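Local structure of minor fimbrium subunit Mfa5 (Porphyromonas gingivalis ATCC 33277, 6TO1) at residues A[535-540]-A[598-603]; A[611-616]-A[637-642]. The protein serves as an accessory subunit of the minor fimbriae, filamentous surface pili that mediate biofilm formation and adhesion to host cells and other oral bacteria. All blocks are in the same frame, centred on the assembly; numbering follows the deposited sequence.

Interaction 1: A[535-540]-A[598-603]; sequences RHYVLV and PTNTVI
Tyr537 reaches from strand 530-539 to the loop at Pro598 and Thr599, where its OH accepts a hydrogen bond from Thr599 N at 3.1 Å; the N-H...O angle of 167° shows a nearly straight bond. The side chain of Thr599 crosses the tyrosine at about a right angle. At the ring's edge, near its plane, Pro598 CB lies 3.9 Å from Tyr537 CE1, and at the root of the same side chain Ile603 CD1 stands 4.0 Å from Tyr537 CB. Thr599 CG2 sits over one face of the Arg535 guanidinium, displaced toward its rim and 3.2 Å from Arg535 NH2. Thr599 chi1 of 55° sets OG1 between the backbone N and carbonyl carbon, where it donates to Asn600 OD1 at 2.8 Å, with CG2 anti to that carbon. Asn600 ND2 donates to Val602 O at 3.0 Å. In the second shell, Asp567 positions both first-shell groups, through a salt bridge to Arg535 NE and a hydrogen bond to Tyr537 OH, while Arg535 NH1 is held by Pro597 O. The contact thus ties the loop ahead of strand 602-604 to strand 530-539, beside strand 565-568, with Tyr641 of strand 634-643 packed against Tyr537, Pro598 and Ile603.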
ATOM      1  N   ARG A 535      56.267  -1.099  -5.997  1.00 24.47           N
ATOM      2  CA  ARG A 535      57.721  -1.111  -5.845  1.00 25.17           C
ATOM      3  C   ARG A 535      58.214   0.328  -5.829  1.00 21.48           C
ATOM      4  O   ARG A 535      57.886   1.113  -6.727  1.00 28.92           O
ATOM      5  CB  ARG A 535      58.355  -1.905  -6.986  1.00 23.95           C
ATOM      6  CG  ARG A 535      57.929  -3.364  -6.973  1.00 19.82           C
ATOM      7  CD  ARG A 535      58.697  -4.187  -8.019  1.00 24.31           C
ATOM      8  NE  ARG A 535      58.179  -3.936  -9.361  1.00 23.11           N
ATOM      9  CZ  ARG A 535      58.397  -4.718 -10.410  1.00 28.00           C
ATOM     10  NH1 ARG A 535      59.163  -5.799 -10.295  1.00 28.72           N
ATOM     11  NH2 ARG A 535      57.843  -4.422 -11.574  1.00 31.64           N
ATOM     12  N   HIS A 536      58.952   0.686  -4.782  1.00 22.64           N
ATOM     13  CA  HIS A 536      59.499   2.022  -4.624  1.00 20.04           C
ATOM     14  C   HIS A 536      61.023   1.941  -4.702  1.00 18.45           C
ATOM     15  O   HIS A 536      61.616   0.932  -4.317  1.00 22.07           O
ATOM     16  CB  HIS A 536      59.114   2.639  -3.286  1.00 23.72           C
ATOM     17  CG  HIS A 536      57.649   2.570  -2.979  1.00 28.47           C
ATOM     18  ND1 HIS A 536      56.785   3.612  -3.248  1.00 29.51           N
ATOM     19  CD2 HIS A 536      56.905   1.592  -2.409  1.00 29.36           C
ATOM     20  CE1 HIS A 536      55.564   3.278  -2.853  1.00 28.99           C
ATOM     21  NE2 HIS A 536      55.606   2.051  -2.354  1.00 23.23           N
ATOM     22  N   TYR A 537      61.634   3.012  -5.193  1.00 23.41           N
ATOM     23  CA  TYR A 537      63.072   3.063  -5.482  1.00 23.51           C
ATOM     24  C   TYR A 537      63.641   4.303  -4.807  1.00 23.33           C
ATOM     25  O   TYR A 537      63.470   5.426  -5.294  1.00 25.45           O
ATOM     26  CB  TYR A 537      63.294   3.070  -6.989  1.00 19.54           C
ATOM     27  CG  TYR A 537      62.621   1.900  -7.675  1.00 18.98           C
ATOM     28  CD1 TYR A 537      63.263   0.687  -7.793  1.00 21.66           C
ATOM     29  CD2 TYR A 537      61.286   1.990  -8.140  1.00 23.65           C
ATOM     30  CE1 TYR A 537      62.664  -0.383  -8.362  1.00 22.74           C
ATOM     31  CE2 TYR A 537      60.681   0.913  -8.746  1.00 23.80           C
ATOM     32  CZ  TYR A 537      61.372  -0.275  -8.853  1.00 25.57           C
ATOM     33  OH  TYR A 537      60.819  -1.396  -9.426  1.00 24.39           O
ATOM     34  N   VAL A 538      64.308   4.098  -3.673  1.00 22.23           N
ATOM     35  CA  VAL A 538      64.650   5.197  -2.787  1.00 24.79           C
ATOM     36  C   VAL A 538      66.134   5.217  -2.438  1.00 24.27           C
ATOM     37  O   VAL A 538      66.844   4.217  -2.532  1.00 23.13           O
ATOM     38  CB  VAL A 538      63.802   5.151  -1.484  1.00 25.61           C
ATOM     39  CG1 VAL A 538      62.295   5.284  -1.825  1.00 27.51           C
ATOM     40  CG2 VAL A 538      64.066   3.891  -0.709  1.00 30.93           C
ATOM     41  N   LEU A 539      66.555   6.364  -1.929  1.00 22.88           N
ATOM     42  CA  LEU A 539      67.950   6.705  -1.712  1.00 25.17           C
ATOM     43  C   LEU A 539      68.356   6.443  -0.271  1.00 35.27           C
ATOM     44  O   LEU A 539      67.639   6.820   0.661  1.00 30.60           O
ATOM     45  CB  LEU A 539      68.167   8.180  -2.060  1.00 27.70           C
ATOM     46  CG  LEU A 539      69.572   8.781  -1.887  1.00 28.52           C
ATOM     47  CD1 LEU A 539      70.491   8.055  -2.857  1.00 26.47           C
ATOM     48  CD2 LEU A 539      69.612  10.274  -2.119  1.00 30.29           C
ATOM     49  N   VAL A 540      69.496   5.774  -0.093  1.00 25.33           N
ATOM     50  CA  VAL A 540      70.143   5.684   1.210  1.00 27.88           C
ATOM     51  C   VAL A 540      71.555   6.238   1.080  1.00 33.19           C
ATOM     52  O   VAL A 540      72.125   6.340  -0.015  1.00 28.63           O
ATOM     53  CB  VAL A 540      70.188   4.258   1.782  1.00 28.11           C
ATOM     54  CG1 VAL A 540      68.786   3.718   2.009  1.00 25.51           C
ATOM     55  CG2 VAL A 540      70.996   3.336   0.854  1.00 27.10           C
ATOM     56  N   PRO A 598      63.302  -5.777  -7.861  1.00 23.97           N
ATOM     57  CA  PRO A 598      63.276  -4.443  -8.471  1.00 22.75           C
ATOM     58  C   PRO A 598      63.310  -4.557  -9.993  1.00 24.46           C
ATOM     59  O   PRO A 598      63.840  -5.519 -10.557  1.00 26.59           O
ATOM     60  CB  PRO A 598      64.544  -3.772  -7.925  1.00 23.40           C
ATOM     61  CG  PRO A 598      65.485  -4.917  -7.678  1.00 22.42           C
ATOM     62  CD  PRO A 598      64.635  -6.136  -7.317  1.00 24.16           C
ATOM     63  N   THR A 599      62.720  -3.578 -10.668  1.00 27.72           N
ATOM     64  CA  THR A 599      62.788  -3.594 -12.126  1.00 27.93           C
ATOM     65  C   THR A 599      64.224  -3.438 -12.612  1.00 33.81           C
ATOM     66  O   THR A 599      64.576  -3.956 -13.673  1.00 30.64           O
ATOM     67  CB  THR A 599      61.910  -2.509 -12.731  1.00 29.44           C
ATOM     68  OG1 THR A 599      62.254  -1.228 -12.203  1.00 46.96           O
ATOM     69  CG2 THR A 599      60.475  -2.812 -12.405  1.00 26.94           C
ATOM     70  N   ASN A 600      65.062  -2.736 -11.862  1.00 29.74           N
ATOM     71  CA  ASN A 600      66.460  -2.610 -12.253  1.00 30.57           C
ATOM     72  C   ASN A 600      67.320  -2.487 -11.011  1.00 32.05           C
ATOM     73  O   ASN A 600      66.857  -2.064  -9.959  1.00 25.50           O
ATOM     74  CB  ASN A 600      66.717  -1.404 -13.152  1.00 26.71           C
ATOM     75  CG  ASN A 600      65.951  -0.192 -12.730  1.00 43.00           C
ATOM     76  OD1 ASN A 600      64.847  -0.290 -12.198  1.00 56.36           O
ATOM     77  ND2 ASN A 600      66.517   0.968 -12.978  1.00 44.48           N
ATOM     78  N   THR A 601      68.598  -2.842 -11.152  1.00 24.55           N
ATOM     79  CA  THR A 601      69.539  -2.771 -10.038  1.00 24.70           C
ATOM     80  C   THR A 601      70.512  -1.609 -10.154  1.00 26.55           C
ATOM     81  O   THR A 601      71.286  -1.371  -9.219  1.00 24.99           O
ATOM     82  CB  THR A 601      70.319  -4.087  -9.949  1.00 31.62           C
ATOM     83  OG1 THR A 601      70.899  -4.357 -11.232  1.00 29.98           O
ATOM     84  CG2 THR A 601      69.387  -5.204  -9.569  1.00 30.23           C
ATOM     85  N   VAL A 602      70.474  -0.885 -11.261  1.00 27.34           N
ATOM     86  CA  VAL A 602      71.218   0.343 -11.452  1.00 25.48           C
ATOM     87  C   VAL A 602      70.268   1.410 -11.965  1.00 26.95           C
ATOM     88  O   VAL A 602      69.499   1.172 -12.906  1.00 30.49           O
ATOM     89  CB  VAL A 602      72.390   0.142 -12.434  1.00 25.54           C
ATOM     90  CG1 VAL A 602      73.019   1.466 -12.740  1.00 28.15           C
ATOM     91  CG2 VAL A 602      73.400  -0.822 -11.854  1.00 30.76           C
ATOM     92  N   ILE A 603      70.318   2.586 -11.350  1.00 21.94           N
ATOM     93  CA  ILE A 603      69.496   3.716 -11.763  1.00 25.55           C
ATOM     94  C   ILE A 603      70.406   4.875 -12.125  1.00 30.89           C
ATOM     95  O   ILE A 603      71.235   5.304 -11.312  1.00 27.72           O
ATOM     96  CB  ILE A 603      68.501   4.158 -10.667  1.00 27.27           C
ATOM     97  CG1 ILE A 603      67.527   3.045 -10.304  1.00 27.95           C
ATOM     98  CG2 ILE A 603      67.798   5.442 -11.112  1.00 32.15           C
ATOM     99  CD1 ILE A 603      66.785   3.288  -8.969  1.00 28.29           C
TER

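Interaction 2: A[611-616]-A[637-642]; sequences YRFVEV and AYFAYK
Phe613 and Tyr641 form a non-hydrogen-bonded antiparallel pair, and the phenylalanine can be followed outward. Its CB rests 3.8 Å from Tyr641 CE1. With CG anti to the backbone N (chi1 178°), the ring is carried along the opposing strand: Phe613 CD1 comes over the Tyr641 ring face, 3.9 Å from Tyr641 CZ, Phe613 CE1 meets Phe639 CD1 at 3.6 Å, and the tip atom Phe613 CZ lies 4.1 Å from Phe639 CD1. The planes of Phe613 and Tyr641 stand at 74° with centroids 5.6 Å apart, a T-shaped stack with Phe613 giving the edge; against Phe639 the rings meet rim to rim, completing an aromatic cluster. The backbones are joined by Arg612 N to Lys642 O (2.9 Å), Lys642 N to Arg612 O, and Val614 N to Ala640 O (2.9 Å). The reverse bond of this last pair is not made directly; a water donates to Val614 O and accepts from Ala640 N. On the other face, Arg612 and Lys642 run side by side, with Arg612 NH2 3.7 Å from Lys642 NZ, probably unfavourable for like charges; Val614 CG1 lies over the guanidinium centre, while Arg612 NH1 bonds to Phe613 O. The N-to-C directions of 611-614 and 637-642 make 134°, short of antiparallel; in the sheet, strand 610-614 lies between 634-643 and 602-604, whose preceding loop takes the Tyr641 hydroxyl through Asn600 O.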
ATOM      1  N   TYR A 611      73.170   5.243  -9.400  1.00 21.97           N
ATOM      2  CA  TYR A 611      72.839   4.673  -8.098  1.00 22.98           C
ATOM      3  C   TYR A 611      72.778   3.164  -8.217  1.00 23.37           C
ATOM      4  O   TYR A 611      72.212   2.630  -9.183  1.00 23.99           O
ATOM      5  CB  TYR A 611      71.484   5.230  -7.589  1.00 24.17           C
ATOM      6  CG  TYR A 611      71.514   6.715  -7.434  1.00 21.05           C
ATOM      7  CD1 TYR A 611      71.837   7.303  -6.221  1.00 25.84           C
ATOM      8  CD2 TYR A 611      71.303   7.545  -8.524  1.00 22.81           C
ATOM      9  CE1 TYR A 611      71.920   8.665  -6.104  1.00 27.08           C
ATOM     10  CE2 TYR A 611      71.370   8.907  -8.401  1.00 25.95           C
ATOM     11  CZ  TYR A 611      71.684   9.450  -7.202  1.00 23.37           C
ATOM     12  OH  TYR A 611      71.749  10.800  -7.087  1.00 29.80           O
ATOM     13  N   ARG A 612      73.338   2.463  -7.230  1.00 19.85           N
ATOM     14  CA  ARG A 612      73.360   1.018  -7.291  1.00 18.22           C
ATOM     15  C   ARG A 612      72.565   0.424  -6.143  1.00 21.69           C
ATOM     16  O   ARG A 612      72.578   0.945  -5.019  1.00 21.71           O
ATOM     17  CB  ARG A 612      74.776   0.432  -7.267  1.00 22.50           C
ATOM     18  CG  ARG A 612      75.541   0.562  -5.961  1.00 24.77           C
ATOM     19  CD  ARG A 612      75.617  -0.802  -5.308  1.00 31.78           C
ATOM     20  NE  ARG A 612      76.523  -0.872  -4.168  1.00 39.01           N
ATOM     21  CZ  ARG A 612      76.567  -1.896  -3.327  1.00 44.42           C
ATOM     22  NH1 ARG A 612      75.732  -2.923  -3.492  1.00 37.22           N
ATOM     23  NH2 ARG A 612      77.436  -1.892  -2.318  1.00 42.45           N
ATOM     24  N   PHE A 613      71.915  -0.688  -6.445  1.00 20.25           N
ATOM     25  CA  PHE A 613      71.044  -1.366  -5.494  1.00 22.31           C
ATOM     26  C   PHE A 613      71.829  -1.894  -4.306  1.00 25.38           C
ATOM     27  O   PHE A 613      72.895  -2.504  -4.451  1.00 26.63           O
ATOM     28  CB  PHE A 613      70.314  -2.521  -6.196  1.00 22.23           C
ATOM     29  CG  PHE A 613      69.422  -3.321  -5.288  1.00 20.07           C
ATOM     30  CD1 PHE A 613      68.163  -2.838  -4.964  1.00 24.93           C
ATOM     31  CD2 PHE A 613      69.837  -4.510  -4.720  1.00 25.12           C
ATOM     32  CE1 PHE A 613      67.345  -3.536  -4.105  1.00 22.47           C
ATOM     33  CE2 PHE A 613      69.005  -5.222  -3.850  1.00 31.41           C
ATOM     34  CZ  PHE A 613      67.740  -4.722  -3.559  1.00 25.21           C
ATOM     35  N   VAL A 614      71.257  -1.716  -3.114  1.00 22.61           N
ATOM     36  CA  VAL A 614      71.852  -2.202  -1.880  1.00 21.45           C
ATOM     37  C   VAL A 614      70.751  -2.783  -1.005  1.00 29.67           C
ATOM     38  O   VAL A 614      69.579  -2.423  -1.114  1.00 24.61           O
ATOM     39  CB  VAL A 614      72.602  -1.103  -1.099  1.00 24.14           C
ATOM     40  CG1 VAL A 614      73.896  -0.730  -1.801  1.00 34.58           C
ATOM     41  CG2 VAL A 614      71.738   0.149  -0.910  1.00 27.08           C
ATOM     42  N   GLU A 615      71.137  -3.691  -0.120  1.00 23.61           N
ATOM     43  CA  GLU A 615      70.228  -4.275   0.867  1.00 23.87           C
ATOM     44  C   GLU A 615      70.641  -3.723   2.227  1.00 30.29           C
ATOM     45  O   GLU A 615      71.781  -3.926   2.663  1.00 31.18           O
ATOM     46  CB  GLU A 615      70.266  -5.801   0.810  1.00 28.72           C
ATOM     47  CG  GLU A 615      69.770  -6.353  -0.544  1.00 26.04           C
ATOM     48  CD  GLU A 615      69.805  -7.880  -0.665  1.00 36.60           C
ATOM     49  OE1 GLU A 615      70.283  -8.536   0.270  1.00 35.50           O
ATOM     50  OE2 GLU A 615      69.359  -8.424  -1.708  1.00 27.53           O
ATOM     51  N   VAL A 616      69.758  -2.951   2.849  1.00 29.20           N
ATOM     52  CA  VAL A 616      70.079  -2.289   4.111  1.00 27.90           C
ATOM     53  C   VAL A 616      68.953  -2.583   5.093  1.00 34.64           C
ATOM     54  O   VAL A 616      67.935  -3.177   4.709  1.00 28.50           O
ATOM     55  CB  VAL A 616      70.275  -0.776   3.933  1.00 22.75           C
ATOM     56  CG1 VAL A 616      71.391  -0.476   2.930  1.00 31.86           C
ATOM     57  CG2 VAL A 616      68.951  -0.125   3.497  1.00 32.56           C
ATOM     58  N   ALA A 637      57.096  -2.579  -1.577  1.00 23.41           N
ATOM     59  CA  ALA A 637      58.518  -2.901  -1.517  1.00 23.84           C
ATOM     60  C   ALA A 637      59.312  -1.613  -1.615  1.00 24.16           C
ATOM     61  O   ALA A 637      58.991  -0.730  -2.427  1.00 23.04           O
ATOM     62  CB  ALA A 637      58.926  -3.835  -2.649  1.00 22.93           C
ATOM     63  N   TYR A 638      60.347  -1.509  -0.776  1.00 23.17           N
ATOM     64  CA  TYR A 638      61.259  -0.370  -0.767  1.00 16.35           C
ATOM     65  C   TYR A 638      62.643  -0.884  -1.160  1.00 17.74           C
ATOM     66  O   TYR A 638      63.336  -1.499  -0.352  1.00 23.55           O
ATOM     67  CB  TYR A 638      61.285   0.303   0.586  1.00 21.57           C
ATOM     68  CG  TYR A 638      59.997   1.066   0.797  1.00 22.44           C
ATOM     69  CD1 TYR A 638      59.858   2.344   0.302  1.00 25.76           C
ATOM     70  CD2 TYR A 638      58.912   0.479   1.432  1.00 27.37           C
ATOM     71  CE1 TYR A 638      58.688   3.059   0.457  1.00 33.52           C
ATOM     72  CE2 TYR A 638      57.730   1.196   1.602  1.00 25.36           C
ATOM     73  CZ  TYR A 638      57.637   2.493   1.100  1.00 31.38           C
ATOM     74  OH  TYR A 638      56.482   3.252   1.217  1.00 41.22           O
ATOM     75  N   PHE A 639      63.023  -0.635  -2.403  1.00 24.31           N
ATOM     76  CA  PHE A 639      64.355  -0.984  -2.884  1.00 22.18           C
ATOM     77  C   PHE A 639      65.273   0.212  -2.679  1.00 21.74           C
ATOM     78  O   PHE A 639      64.979   1.299  -3.153  1.00 19.21           O
ATOM     79  CB  PHE A 639      64.238  -1.417  -4.340  1.00 20.19           C
ATOM     80  CG  PHE A 639      63.405  -2.642  -4.529  1.00 20.66           C
ATOM     81  CD1 PHE A 639      63.795  -3.846  -3.988  1.00 20.69           C
ATOM     82  CD2 PHE A 639      62.192  -2.589  -5.241  1.00 20.22           C
ATOM     83  CE1 PHE A 639      63.036  -4.991  -4.164  1.00 24.93           C
ATOM     84  CE2 PHE A 639      61.439  -3.732  -5.426  1.00 22.23           C
ATOM     85  CZ  PHE A 639      61.846  -4.933  -4.888  1.00 25.48           C
ATOM     86  N   ALA A 640      66.383  -0.008  -1.966  1.00 20.53           N
ATOM     87  CA  ALA A 640      67.337   1.024  -1.596  1.00 23.94           C
ATOM     88  C   ALA A 640      68.493   1.075  -2.586  1.00 19.20           C
ATOM     89  O   ALA A 640      68.943   0.045  -3.098  1.00 20.82           O
ATOM     90  CB  ALA A 640      67.894   0.756  -0.195  1.00 24.70           C
ATOM     91  N   TYR A 641      68.943   2.282  -2.867  1.00 18.20           N
ATOM     92  CA  TYR A 641      70.056   2.540  -3.770  1.00 19.62           C
ATOM     93  C   TYR A 641      70.966   3.574  -3.136  1.00 24.89           C
ATOM     94  O   TYR A 641      70.477   4.526  -2.516  1.00 25.84           O
ATOM     95  CB  TYR A 641      69.571   3.072  -5.135  1.00 19.07           C
ATOM     96  CG  TYR A 641      68.710   2.079  -5.839  1.00 23.03           C
ATOM     97  CD1 TYR A 641      69.177   1.348  -6.921  1.00 19.42           C
ATOM     98  CD2 TYR A 641      67.404   1.880  -5.428  1.00 23.36           C
ATOM     99  CE1 TYR A 641      68.385   0.413  -7.537  1.00 22.82           C
ATOM    100  CE2 TYR A 641      66.617   0.961  -6.025  1.00 23.30           C
ATOM    101  CZ  TYR A 641      67.084   0.228  -7.070  1.00 24.51           C
ATOM    102  OH  TYR A 641      66.231  -0.694  -7.616  1.00 23.26           O
ATOM    103  N   LYS A 642      72.277   3.421  -3.332  1.00 24.25           N
ATOM    104  CA  LYS A 642      73.217   4.461  -2.961  1.00 25.35           C
ATOM    105  C   LYS A 642      74.006   4.951  -4.166  1.00 25.63           C
ATOM    106  O   LYS A 642      74.174   4.260  -5.179  1.00 25.26           O
ATOM    107  CB  LYS A 642      74.188   4.006  -1.850  1.00 31.76           C
ATOM    108  CG  LYS A 642      75.114   2.890  -2.222  1.00 32.81           C
ATOM    109  CD  LYS A 642      76.034   2.537  -1.017  1.00 32.59           C
ATOM    110  CE  LYS A 642      77.036   1.443  -1.396  1.00 48.08           C
ATOM    111  NZ  LYS A 642      77.975   1.115  -0.270  1.00 47.57           N
TER
HETATM  112  O   HOH W   1      66.861  -2.791  -0.960  1.00 23.54           O

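Interactions 1 and 2 lie about 6 Å apart between centres and follow one another along the chain, the first closing before the second opens. Both belong to one mixed sheet, in which strand 634-643 runs parallel to 530-539 and antiparallel to 610-614. Backbone pairs join them: Ile603 O lies 2.7 Å from Tyr611 N, and His536 N lies 2.7 Å from Ala637 O, both probable hydrogen bonds. Packing adds to this: Tyr537 CD1 lies 3.3 Å from Tyr641 OH, and Pro598 N 3.4 Å from Phe639 CZ. None of the residues in either contact belongs to the magnesium or calcium site; the magnesium ligands include Ser135 and Thr207, far earlier in the chain.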